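Local coordinates for protein cleavage stimulation factor 77 (Encephalitozoon cuniculi, PDB 2UY1) that probably serves as a helical-repeat scaffold subunit of the mRNA 3'-end processing machinery and is thought to bind mRNA, at residues Trp82-Leu87 with Thr118-Leu123; Gln161-Leu166 with Ile179-Glu184; Phe200-Ile205 with Phe217-Tyr222; Tyr252-Asp257 with His292-Leu297. One frame throughout, in Å; residues are numbered along the deposited sequence.

Interaction 1: Trp82-Leu87 with Thr118-Leu123; sequences WDSYGL and TPMGSL
Trp-82, in the turn before helix 85-90, and Tyr-85, at the start of that helix, meet the loop of Met-120 to Ser-122 in a buried contact that combines one backbone hydrogen bond with aromatic packing. The bond runs from Gly-121 N to Trp-82 O (3.1 Å) and is nearly straight, 167° at the hydrogen. Beside it, Trp-82 CA comes within 3.5 Å of Pro-119 O in a CH...O contact. Met-120 to Leu-123 form a type II beta turn, whose third residue, Ser-122, sets its CB over the middle of the Tyr-85 ring, 3.6 Å from the centroid, as a CH-pi contact. The ring lies under this carbon because Tyr-85 CG swings anti to the backbone N (chi1 162°). Tyr-85 CB also packs on Met-120 SD at 3.7 Å. The hydroxyl of Ser-84 turns back to bond the Tyr-81 carbonyl. Meanwhile the Trp-82 indole points out of the contact and meets Phe-200 and Tyr-204 edge-to-face, and Pro-119 packs on helices 150-167 and 193-208. A helix start and a loop pinned by a backbone bond are consistent with the tightly packed helix connections of an alpha-helical repeat protein of the Suf family.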
# COMPACT_ATOMS: atom_id res chain seq x y z
N TRP B 82 14.40 -44.16 0.55
CA TRP B 82 15.54 -43.72 -0.26
C TRP B 82 16.87 -43.94 0.43
O TRP B 82 17.89 -43.60 -0.12
CB TRP B 82 15.42 -42.21 -0.60
CG TRP B 82 14.77 -41.39 0.55
CD1 TRP B 82 15.42 -40.71 1.54
CD2 TRP B 82 13.36 -41.26 0.81
NE1 TRP B 82 14.49 -40.12 2.39
CE2 TRP B 82 13.22 -40.45 1.98
CE3 TRP B 82 12.19 -41.73 0.18
CZ2 TRP B 82 11.97 -40.12 2.52
CZ3 TRP B 82 10.96 -41.40 0.71
CH2 TRP B 82 10.85 -40.59 1.88
N ASP B 83 16.88 -44.47 1.63
CA ASP B 83 18.16 -44.81 2.24
C ASP B 83 18.18 -46.26 2.73
O ASP B 83 18.84 -46.58 3.71
CB ASP B 83 18.46 -43.85 3.38
CG ASP B 83 19.93 -43.53 3.52
OD1 ASP B 83 20.70 -43.68 2.53
OD2 ASP B 83 20.32 -43.09 4.62
N SER B 84 17.48 -47.14 2.00
CA SER B 84 17.30 -48.52 2.41
C SER B 84 18.41 -49.46 1.93
O SER B 84 18.38 -50.66 2.22
CB SER B 84 15.93 -49.02 1.94
OG SER B 84 15.79 -48.79 0.54
N TYR B 85 19.37 -48.91 1.19
CA TYR B 85 20.41 -49.66 0.48
C TYR B 85 21.23 -50.64 1.35
O TYR B 85 21.39 -51.79 0.97
CB TYR B 85 21.32 -48.70 -0.29
CG TYR B 85 22.65 -49.31 -0.69
CD1 TYR B 85 22.78 -50.07 -1.86
CD2 TYR B 85 23.78 -49.14 0.13
CE1 TYR B 85 24.03 -50.65 -2.21
CE2 TYR B 85 25.02 -49.71 -0.21
CZ TYR B 85 25.14 -50.46 -1.38
OH TYR B 85 26.38 -51.00 -1.70
N GLY B 86 21.73 -50.18 2.50
CA GLY B 86 22.44 -51.05 3.41
C GLY B 86 21.49 -52.10 3.98
O GLY B 86 21.88 -53.25 4.19
N LEU B 87 20.24 -51.71 4.20
CA LEU B 87 19.23 -52.65 4.63
C LEU B 87 18.95 -53.69 3.53
O LEU B 87 18.89 -54.87 3.83
CB LEU B 87 17.95 -51.94 5.09
CG LEU B 87 16.75 -52.77 5.56
CD1 LEU B 87 17.04 -53.54 6.86
CD2 LEU B 87 15.57 -51.85 5.72
N THR B 118 12.78 -49.20 -6.30
CA THR B 118 12.79 -48.03 -5.40
C THR B 118 13.94 -47.04 -5.65
O THR B 118 15.13 -47.42 -5.69
CB THR B 118 12.70 -48.41 -3.89
OG1 THR B 118 13.94 -48.99 -3.46
CG2 THR B 118 11.50 -49.36 -3.64
N PRO B 119 13.60 -45.76 -5.87
CA PRO B 119 14.63 -44.74 -5.96
C PRO B 119 15.35 -44.69 -4.60
O PRO B 119 14.69 -44.51 -3.57
CB PRO B 119 13.84 -43.45 -6.23
CG PRO B 119 12.50 -43.89 -6.70
CD PRO B 119 12.25 -45.20 -6.02
N MET B 120 16.68 -44.87 -4.61
CA MET B 120 17.47 -44.89 -3.38
C MET B 120 18.91 -44.52 -3.69
O MET B 120 19.34 -44.63 -4.84
CB MET B 120 17.42 -46.28 -2.73
CG MET B 120 17.96 -47.44 -3.60
SD MET B 120 18.39 -48.89 -2.60
CE MET B 120 16.79 -49.42 -2.09
N GLY B 121 19.66 -44.07 -2.68
CA GLY B 121 21.07 -43.82 -2.86
C GLY B 121 21.83 -45.13 -3.05
O GLY B 121 21.63 -46.09 -2.29
N SER B 122 22.70 -45.17 -4.06
CA SER B 122 23.52 -46.35 -4.35
C SER B 122 22.77 -47.49 -5.07
O SER B 122 23.19 -48.66 -4.98
CB SER B 122 24.24 -46.89 -3.09
OG SER B 122 24.95 -45.90 -2.37
N LEU B 123 21.70 -47.16 -5.80
CA LEU B 123 20.95 -48.18 -6.53
C LEU B 123 21.83 -48.82 -7.62
O LEU B 123 21.65 -50.00 -7.97
CB LEU B 123 19.66 -47.60 -7.16
CG LEU B 123 18.69 -48.64 -7.78
CD1 LEU B 123 18.33 -49.75 -6.79
CD2 LEU B 123 17.41 -48.03 -8.38

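Interaction 2: Gln161-Leu166 with Ile179-Glu184; sequences QQIQPL and IDLEME
Leu-181 reaches across to Gln-162, Ile-163 and Leu-166 where helices 150-167 and 173-184 pack as an antiparallel pair, the building pattern of the helical-repeat fold to which Suf proteins belong. The axes of the two short segments run at 162° and come no closer than 11.1 Å, a wide spacing bridged by side chains, with no hydrogen bond between the segments. On the tight side, Leu-181 CD2 meets Ile-163 CG1 at 3.6 Å, the two side chains crossing at about a right angle. The leucine extends this far because its CG stands anti to the backbone N (chi1 163°). Leu-166 CD1 approaches the same CD2 atom more loosely, at 4.5 Å, and also packs on Asn-174, Arg-177 and Leu-178 of the facing helix.

Toward solvent the contact becomes thinner. Exposed Gln-162 lays its side chain across Leu-181, but the 3.0 Å between Gln-162 OE1 and Leu-181 CD1 is short for an oxygen and a carbon, so the exact place of the amide is doubtful. Pro-165 kinks helix 150-167 here, and Leu-166 N makes a weak bond back to Ile-163 O.

At the buried end the partner is polar. Glu-182 curls round at chi2, and its carboxylate is tied by a salt bridge from OE1 to Arg-197 of helix 193-208, while its other oxygen, OE2, rests 3.7 Å from the Ile-163 CD1 methyl.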
# COMPACT_ATOMS: atom_id res chain seq x y z
N GLN B 161 17.13 -38.92 -8.84
CA GLN B 161 17.72 -37.63 -9.21
C GLN B 161 16.85 -36.48 -8.75
O GLN B 161 17.35 -35.54 -8.12
CB GLN B 161 17.92 -37.51 -10.73
CG GLN B 161 18.91 -38.49 -11.35
CD GLN B 161 18.69 -38.63 -12.86
OE1 GLN B 161 17.76 -38.03 -13.43
NE2 GLN B 161 19.53 -39.43 -13.50
N GLN B 162 15.55 -36.55 -9.06
CA GLN B 162 14.56 -35.54 -8.64
C GLN B 162 14.37 -35.47 -7.12
O GLN B 162 14.01 -34.41 -6.59
CB GLN B 162 13.20 -35.75 -9.33
CG GLN B 162 13.26 -35.82 -10.88
CD GLN B 162 11.92 -35.47 -11.57
OE1 GLN B 162 10.85 -36.01 -11.23
NE2 GLN B 162 11.98 -34.56 -12.55
N ILE B 163 14.62 -36.60 -6.44
CA ILE B 163 14.40 -36.78 -4.99
C ILE B 163 15.64 -36.34 -4.19
O ILE B 163 15.53 -35.69 -3.14
CB ILE B 163 14.02 -38.28 -4.68
CG1 ILE B 163 12.63 -38.62 -5.21
CG2 ILE B 163 14.04 -38.60 -3.17
CD1 ILE B 163 12.33 -40.12 -5.20
N GLN B 164 16.82 -36.68 -4.71
CA GLN B 164 18.11 -36.43 -4.04
C GLN B 164 18.26 -35.03 -3.49
O GLN B 164 18.71 -34.88 -2.35
CB GLN B 164 19.30 -36.73 -4.97
CG GLN B 164 20.61 -36.97 -4.24
CD GLN B 164 21.71 -37.49 -5.17
OE1 GLN B 164 21.47 -37.81 -6.35
NE2 GLN B 164 22.94 -37.57 -4.64
N PRO B 165 17.89 -33.99 -4.30
CA PRO B 165 18.14 -32.67 -3.75
C PRO B 165 17.13 -32.29 -2.65
O PRO B 165 17.45 -31.46 -1.81
CB PRO B 165 18.02 -31.75 -4.98
CG PRO B 165 17.08 -32.45 -5.89
CD PRO B 165 17.27 -33.92 -5.64
N LEU B 166 15.95 -32.89 -2.65
CA LEU B 166 14.96 -32.66 -1.60
C LEU B 166 15.38 -33.31 -0.27
O LEU B 166 15.15 -32.77 0.81
CB LEU B 166 13.57 -33.15 -2.07
CG LEU B 166 12.99 -32.85 -3.46
CD1 LEU B 166 11.77 -33.67 -3.70
CD2 LEU B 166 12.69 -31.37 -3.76
N ILE B 179 6.25 -35.07 -1.47
CA ILE B 179 4.87 -35.51 -1.54
C ILE B 179 4.24 -35.23 -2.90
O ILE B 179 3.70 -36.17 -3.54
CB ILE B 179 3.99 -34.87 -0.40
CG1 ILE B 179 4.25 -35.58 0.93
CG2 ILE B 179 2.46 -34.93 -0.75
CD1 ILE B 179 3.76 -34.82 2.16
N ASP B 180 4.30 -33.97 -3.33
CA ASP B 180 3.74 -33.54 -4.63
C ASP B 180 4.32 -34.29 -5.84
O ASP B 180 3.58 -34.70 -6.72
CB ASP B 180 3.95 -32.04 -4.84
CG ASP B 180 3.26 -31.17 -3.80
OD1 ASP B 180 2.10 -31.47 -3.40
OD2 ASP B 180 3.91 -30.18 -3.40
N LEU B 181 5.64 -34.44 -5.88
CA LEU B 181 6.35 -35.21 -6.92
C LEU B 181 5.85 -36.66 -7.01
O LEU B 181 5.61 -37.15 -8.12
CB LEU B 181 7.89 -35.16 -6.70
CG LEU B 181 8.80 -36.20 -7.42
CD1 LEU B 181 9.31 -35.64 -8.69
CD2 LEU B 181 9.97 -36.64 -6.56
N GLU B 182 5.73 -37.34 -5.86
CA GLU B 182 5.23 -38.72 -5.77
C GLU B 182 3.74 -38.88 -6.05
O GLU B 182 3.30 -39.92 -6.57
CB GLU B 182 5.54 -39.35 -4.40
CG GLU B 182 7.00 -39.75 -4.17
CD GLU B 182 7.51 -40.85 -5.13
OE1 GLU B 182 6.70 -41.69 -5.60
OE2 GLU B 182 8.73 -40.88 -5.38
N MET B 183 2.96 -37.88 -5.66
CA MET B 183 1.53 -37.89 -6.00
C MET B 183 1.25 -37.94 -7.49
O MET B 183 0.27 -38.56 -7.90
CB MET B 183 0.79 -36.69 -5.41
CG MET B 183 0.57 -36.77 -3.93
SD MET B 183 -0.37 -38.24 -3.45
CE MET B 183 -2.01 -37.83 -4.02
N GLU B 184 2.10 -37.27 -8.28
CA GLU B 184 1.86 -37.10 -9.74
C GLU B 184 2.45 -38.27 -10.52
O GLU B 184 1.77 -38.85 -11.39
CB GLU B 184 2.36 -35.74 -10.27
CG GLU B 184 3.85 -35.46 -10.05
CD GLU B 184 4.44 -34.37 -10.96
OE1 GLU B 184 3.70 -33.70 -11.73
OE2 GLU B 184 5.67 -34.16 -10.88

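Interaction 3: Phe200-Ile205 with Phe217-Tyr222; sequences FIHNYI and FFYSEY
His-202 inserts its imidazole against Tyr-219 and Tyr-222, forming a buried aromatic cluster between the antiparallel helices 193-208 and 213-225, where the axes of the two short segments approach to 9.9 Å. The histidine sends CG away from its own carbonyl carbon and alongside the backbone N (chi1 -75°), which aims the ring at the facing helix. Both tyrosines use the other common choice, CG anti to the backbone N, and bring their rings to the same side of the imidazole plane. Neither is a full stack: the planes are near parallel, 13° for Tyr-219 and 19° for Tyr-222, but each ring is slid so far that it barely overlaps the imidazole, with centroids 4.8 Å apart in both pairs. Tyr-219 instead offers a face to the beta carbon of His-202, a CH-pi contact whose exact closeness is doubtful, while the far end of the imidazole, CE1, lies 3.5 Å from Tyr-222 CG. Asn-203 flanks Tyr-219 with its amide plane steeply inclined to the ring.

Both imidazole nitrogens are engaged. ND1 is hydrogen-bonded to the Met-198 carbonyl one turn back on its own helix, and NE2 meets a water in the ring plane at 2.8 Å. That water donates to Phe-218 O at 3.0 Å and so links the two helices. Tyr-219 OH pairs with His-199 ND1. With one bond fixing each nitrogen, the imidazole's rotation is held; a carbonyl acceptor at ND1 suggests that this nitrogen carries a proton, consistent with a polar ring satisfied within a buried interface between helices.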
# COMPACT_ATOMS: atom_id res chain seq x y z
N PHE B 200 4.13 -44.58 3.51
CA PHE B 200 5.50 -44.55 4.04
C PHE B 200 6.02 -43.13 4.07
O PHE B 200 6.58 -42.69 5.08
CB PHE B 200 6.48 -45.42 3.23
CG PHE B 200 7.90 -45.11 3.52
CD1 PHE B 200 8.53 -45.68 4.62
CD2 PHE B 200 8.59 -44.20 2.77
CE1 PHE B 200 9.83 -45.35 4.93
CE2 PHE B 200 9.92 -43.86 3.06
CZ PHE B 200 10.54 -44.44 4.12
N ILE B 201 5.89 -42.44 2.94
CA ILE B 201 6.43 -41.08 2.80
C ILE B 201 5.82 -40.16 3.85
O ILE B 201 6.55 -39.48 4.55
CB ILE B 201 6.28 -40.56 1.30
CG1 ILE B 201 7.31 -41.29 0.39
CG2 ILE B 201 6.37 -39.05 1.19
CD1 ILE B 201 7.34 -40.84 -1.09
N HIS B 202 4.49 -40.15 4.00
CA HIS B 202 3.81 -39.29 4.98
C HIS B 202 4.17 -39.66 6.45
O HIS B 202 4.40 -38.79 7.28
CB HIS B 202 2.28 -39.35 4.83
CG HIS B 202 1.74 -38.60 3.65
ND1 HIS B 202 1.47 -39.21 2.44
CD2 HIS B 202 1.41 -37.30 3.50
CE1 HIS B 202 1.04 -38.30 1.58
NE2 HIS B 202 0.98 -37.14 2.20
N ASN B 203 4.22 -40.95 6.75
CA ASN B 203 4.62 -41.37 8.11
C ASN B 203 6.06 -41.05 8.42
O ASN B 203 6.36 -40.56 9.52
CB ASN B 203 4.38 -42.86 8.30
CG ASN B 203 2.97 -43.17 8.61
OD1 ASN B 203 2.28 -43.83 7.83
ND2 ASN B 203 2.49 -42.67 9.74
N TYR B 204 6.96 -41.34 7.49
CA TYR B 204 8.38 -40.98 7.66
C TYR B 204 8.48 -39.47 7.87
O TYR B 204 9.20 -39.02 8.72
CB TYR B 204 9.22 -41.38 6.45
CG TYR B 204 10.69 -41.02 6.56
CD1 TYR B 204 11.57 -41.90 7.23
CD2 TYR B 204 11.20 -39.85 6.03
CE1 TYR B 204 12.91 -41.61 7.36
CE2 TYR B 204 12.58 -39.56 6.17
CZ TYR B 204 13.41 -40.46 6.85
OH TYR B 204 14.78 -40.27 7.02
N ILE B 205 7.75 -38.67 7.08
CA ILE B 205 7.71 -37.22 7.31
C ILE B 205 7.15 -36.82 8.70
O ILE B 205 7.65 -35.88 9.33
CB ILE B 205 6.96 -36.48 6.19
CG1 ILE B 205 7.66 -36.69 4.84
CG2 ILE B 205 6.83 -34.99 6.53
CD1 ILE B 205 6.81 -36.32 3.62
N PHE B 217 -1.42 -32.09 8.73
CA PHE B 217 -2.41 -31.62 7.73
C PHE B 217 -2.14 -32.27 6.34
O PHE B 217 -3.08 -32.60 5.65
CB PHE B 217 -2.44 -30.08 7.64
CG PHE B 217 -3.20 -29.53 6.40
CD1 PHE B 217 -4.54 -29.19 6.50
CD2 PHE B 217 -2.54 -29.39 5.14
CE1 PHE B 217 -5.23 -28.66 5.37
CE2 PHE B 217 -3.21 -28.92 4.00
CZ PHE B 217 -4.58 -28.57 4.09
N PHE B 218 -0.86 -32.39 5.93
CA PHE B 218 -0.52 -33.00 4.62
C PHE B 218 -1.09 -34.43 4.49
O PHE B 218 -1.78 -34.76 3.52
CB PHE B 218 0.99 -33.16 4.39
CG PHE B 218 1.79 -31.88 4.32
CD1 PHE B 218 1.22 -30.63 4.02
CD2 PHE B 218 3.17 -31.95 4.47
CE1 PHE B 218 2.01 -29.46 3.94
CE2 PHE B 218 3.95 -30.81 4.38
CZ PHE B 218 3.36 -29.56 4.14
N TYR B 219 -0.79 -35.26 5.48
CA TYR B 219 -1.29 -36.65 5.56
C TYR B 219 -2.79 -36.72 5.72
O TYR B 219 -3.45 -37.53 5.05
CB TYR B 219 -0.60 -37.41 6.70
CG TYR B 219 -0.66 -38.94 6.60
CD1 TYR B 219 -0.84 -39.57 5.38
CD2 TYR B 219 -0.42 -39.74 7.71
CE1 TYR B 219 -0.83 -40.94 5.26
CE2 TYR B 219 -0.46 -41.13 7.63
CZ TYR B 219 -0.65 -41.73 6.42
OH TYR B 219 -0.68 -43.11 6.34
N SER B 220 -3.35 -35.92 6.61
CA SER B 220 -4.80 -35.89 6.77
C SER B 220 -5.48 -35.67 5.41
O SER B 220 -6.45 -36.38 5.05
CB SER B 220 -5.18 -34.77 7.76
OG SER B 220 -6.60 -34.57 7.80
N GLU B 221 -4.97 -34.69 4.66
CA GLU B 221 -5.53 -34.31 3.35
C GLU B 221 -5.36 -35.43 2.36
O GLU B 221 -6.30 -35.79 1.70
CB GLU B 221 -4.93 -33.03 2.80
CG GLU B 221 -5.49 -31.73 3.43
CD GLU B 221 -6.99 -31.51 3.26
OE1 GLU B 221 -7.44 -31.18 2.13
OE2 GLU B 221 -7.72 -31.59 4.26
N TYR B 222 -4.17 -36.03 2.32
CA TYR B 222 -3.94 -37.21 1.50
C TYR B 222 -4.94 -38.31 1.82
O TYR B 222 -5.57 -38.89 0.93
CB TYR B 222 -2.51 -37.73 1.65
CG TYR B 222 -2.37 -39.07 1.00
CD1 TYR B 222 -2.34 -39.18 -0.40
CD2 TYR B 222 -2.30 -40.24 1.76
CE1 TYR B 222 -2.21 -40.43 -1.03
CE2 TYR B 222 -2.16 -41.48 1.14
CZ TYR B 222 -2.13 -41.58 -0.25
OH TYR B 222 -2.02 -42.81 -0.86
O HOH W 1 -0.09 -34.88 1.03

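Interaction 4: Tyr252-Asp257 with His292-Leu297; sequences YGLVMD and HLNYVL
Tyr-295 reaches from helix 282-300 to the end of helix 247-255 and, through OH, donates a hydrogen bond to Asp-257 OD1 at 2.7 Å, although the placing of that carboxylate oxygen is less sure. The phenol points there because its CG stands anti to the backbone N (chi1 171°). Along the same ring, Gly-253 O approaches the edge at CE1, 3.4 Å away. Leu-254 fills the other half of the contact: its CD2 lies 3.7 Å from Asn-294 ND2, the two side chains crossing at about a right angle, and its CD1 is 4.1 Å from Tyr-295 CA.

Further out, Asp-257 follows the end of the helix with positive phi, which turns the chain so that its carboxylate comes round to the tyrosine. Tyr-262 meets the Tyr-295 ring at a steep angle, and Asn-294 OD1 is bonded to Lys-298. Leu-254 and Asn-294 each also pack on an aromatic side chain of the other protein chain, placing this patch at the subunit interface. A helix end clasped by an aromatic residue of a later helix suits the stacked helices of a Suf-family repeat domain, here also contributing to dimer contacts.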
# COMPACT_ATOMS: atom_id res chain seq x y z
N TYR B 252 -9.19 -29.59 12.84
CA TYR B 252 -9.96 -30.63 13.57
C TYR B 252 -11.42 -30.22 13.84
O TYR B 252 -12.33 -30.91 13.45
CB TYR B 252 -9.21 -30.94 14.89
CG TYR B 252 -9.70 -32.19 15.66
CD1 TYR B 252 -9.57 -33.47 15.11
CD2 TYR B 252 -10.25 -32.07 16.94
CE1 TYR B 252 -10.04 -34.62 15.82
CE2 TYR B 252 -10.71 -33.19 17.66
CZ TYR B 252 -10.61 -34.46 17.11
OH TYR B 252 -11.05 -35.59 17.85
N GLY B 253 -11.68 -29.07 14.43
CA GLY B 253 -13.08 -28.72 14.71
C GLY B 253 -13.90 -28.71 13.43
O GLY B 253 -14.96 -29.34 13.34
N LEU B 254 -13.41 -28.00 12.42
CA LEU B 254 -14.20 -27.81 11.22
C LEU B 254 -14.26 -29.03 10.30
O LEU B 254 -15.32 -29.35 9.77
CB LEU B 254 -13.72 -26.57 10.44
CG LEU B 254 -14.58 -26.15 9.23
CD1 LEU B 254 -16.04 -25.81 9.56
CD2 LEU B 254 -13.84 -24.99 8.49
N VAL B 255 -13.12 -29.64 10.01
CA VAL B 255 -13.05 -30.65 8.94
C VAL B 255 -13.51 -32.02 9.49
O VAL B 255 -14.14 -32.82 8.78
CB VAL B 255 -11.60 -30.74 8.39
CG1 VAL B 255 -11.31 -32.05 7.64
CG2 VAL B 255 -11.28 -29.51 7.51
N MET B 256 -13.20 -32.24 10.76
CA MET B 256 -13.54 -33.52 11.43
C MET B 256 -14.77 -33.44 12.33
O MET B 256 -15.05 -34.42 13.04
CB MET B 256 -12.35 -33.98 12.26
CG MET B 256 -11.07 -33.92 11.51
SD MET B 256 -11.10 -35.15 10.24
CE MET B 256 -9.44 -35.01 9.56
N ASP B 257 -15.49 -32.31 12.29
CA ASP B 257 -16.80 -32.14 12.91
C ASP B 257 -16.79 -32.32 14.44
O ASP B 257 -17.58 -33.09 15.00
CB ASP B 257 -17.81 -33.09 12.26
CG ASP B 257 -19.26 -32.74 12.57
OD1 ASP B 257 -19.50 -31.66 13.13
OD2 ASP B 257 -20.17 -33.56 12.26
N HIS B 292 -15.50 -20.55 15.57
CA HIS B 292 -16.57 -21.29 16.20
C HIS B 292 -17.84 -20.84 15.55
O HIS B 292 -18.60 -21.68 15.10
CB HIS B 292 -16.57 -21.03 17.72
CG HIS B 292 -17.60 -21.81 18.48
ND1 HIS B 292 -18.00 -21.71 19.77
CD2 HIS B 292 -18.30 -22.87 17.95
CE1 HIS B 292 -18.94 -22.70 19.99
NE2 HIS B 292 -19.10 -23.38 18.87
N LEU B 293 -18.03 -19.52 15.39
CA LEU B 293 -19.18 -19.01 14.63
C LEU B 293 -19.25 -19.58 13.23
O LEU B 293 -20.36 -19.91 12.76
CB LEU B 293 -19.21 -17.44 14.54
CG LEU B 293 -19.61 -16.70 15.83
CD1 LEU B 293 -19.20 -15.23 15.72
CD2 LEU B 293 -21.07 -16.80 16.13
N ASN B 294 -18.09 -19.66 12.55
CA ASN B 294 -17.99 -20.22 11.18
C ASN B 294 -18.43 -21.65 11.12
O ASN B 294 -19.15 -22.06 10.17
CB ASN B 294 -16.56 -20.18 10.61
CG ASN B 294 -16.47 -20.82 9.21
OD1 ASN B 294 -17.04 -20.32 8.25
ND2 ASN B 294 -15.76 -21.91 9.10
N TYR B 295 -17.96 -22.41 12.10
CA TYR B 295 -18.37 -23.82 12.31
C TYR B 295 -19.89 -23.94 12.37
O TYR B 295 -20.51 -24.74 11.64
CB TYR B 295 -17.72 -24.42 13.59
CG TYR B 295 -18.29 -25.80 13.95
CD1 TYR B 295 -17.61 -26.98 13.60
CD2 TYR B 295 -19.55 -25.94 14.57
CE1 TYR B 295 -18.15 -28.26 13.93
CE2 TYR B 295 -20.11 -27.23 14.80
CZ TYR B 295 -19.40 -28.36 14.52
OH TYR B 295 -19.93 -29.63 14.81
N VAL B 296 -20.50 -23.12 13.23
CA VAL B 296 -21.92 -23.15 13.43
C VAL B 296 -22.70 -22.71 12.22
O VAL B 296 -23.70 -23.32 11.91
CB VAL B 296 -22.35 -22.41 14.72
CG1 VAL B 296 -23.88 -22.33 14.82
CG2 VAL B 296 -21.80 -23.10 15.93
N LEU B 297 -22.26 -21.65 11.51
CA LEU B 297 -22.88 -21.25 10.27
C LEU B 297 -22.85 -22.38 9.27
O LEU B 297 -23.81 -22.62 8.53
CB LEU B 297 -22.09 -20.04 9.65
CG LEU B 297 -22.61 -19.40 8.37
CD1 LEU B 297 -24.08 -18.92 8.45
CD2 LEU B 297 -21.67 -18.24 7.84

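The contacts follow one another along the chain, each closing before the next opens, and all belong to the helical Suf region of the protein. Interactions 1, 2 and 3 form one continuous packed region: the centres of 1 and 2 are about 15 Å apart, those of 2 and 3 about 14 Å. Helix 193-208 joins them, receiving Trp-82 from interaction 1 and Ile-179 and Glu-182 from interaction 2. Interaction 4 lies farther along, about 23 Å from interaction 3 between centres, linked by Ser-220 touching Met-256, and about 43 Å from interaction 1, on the opposite side of the chain's centre. Each helix thus packs on the next, consistent with an elongated helical-repeat scaffold.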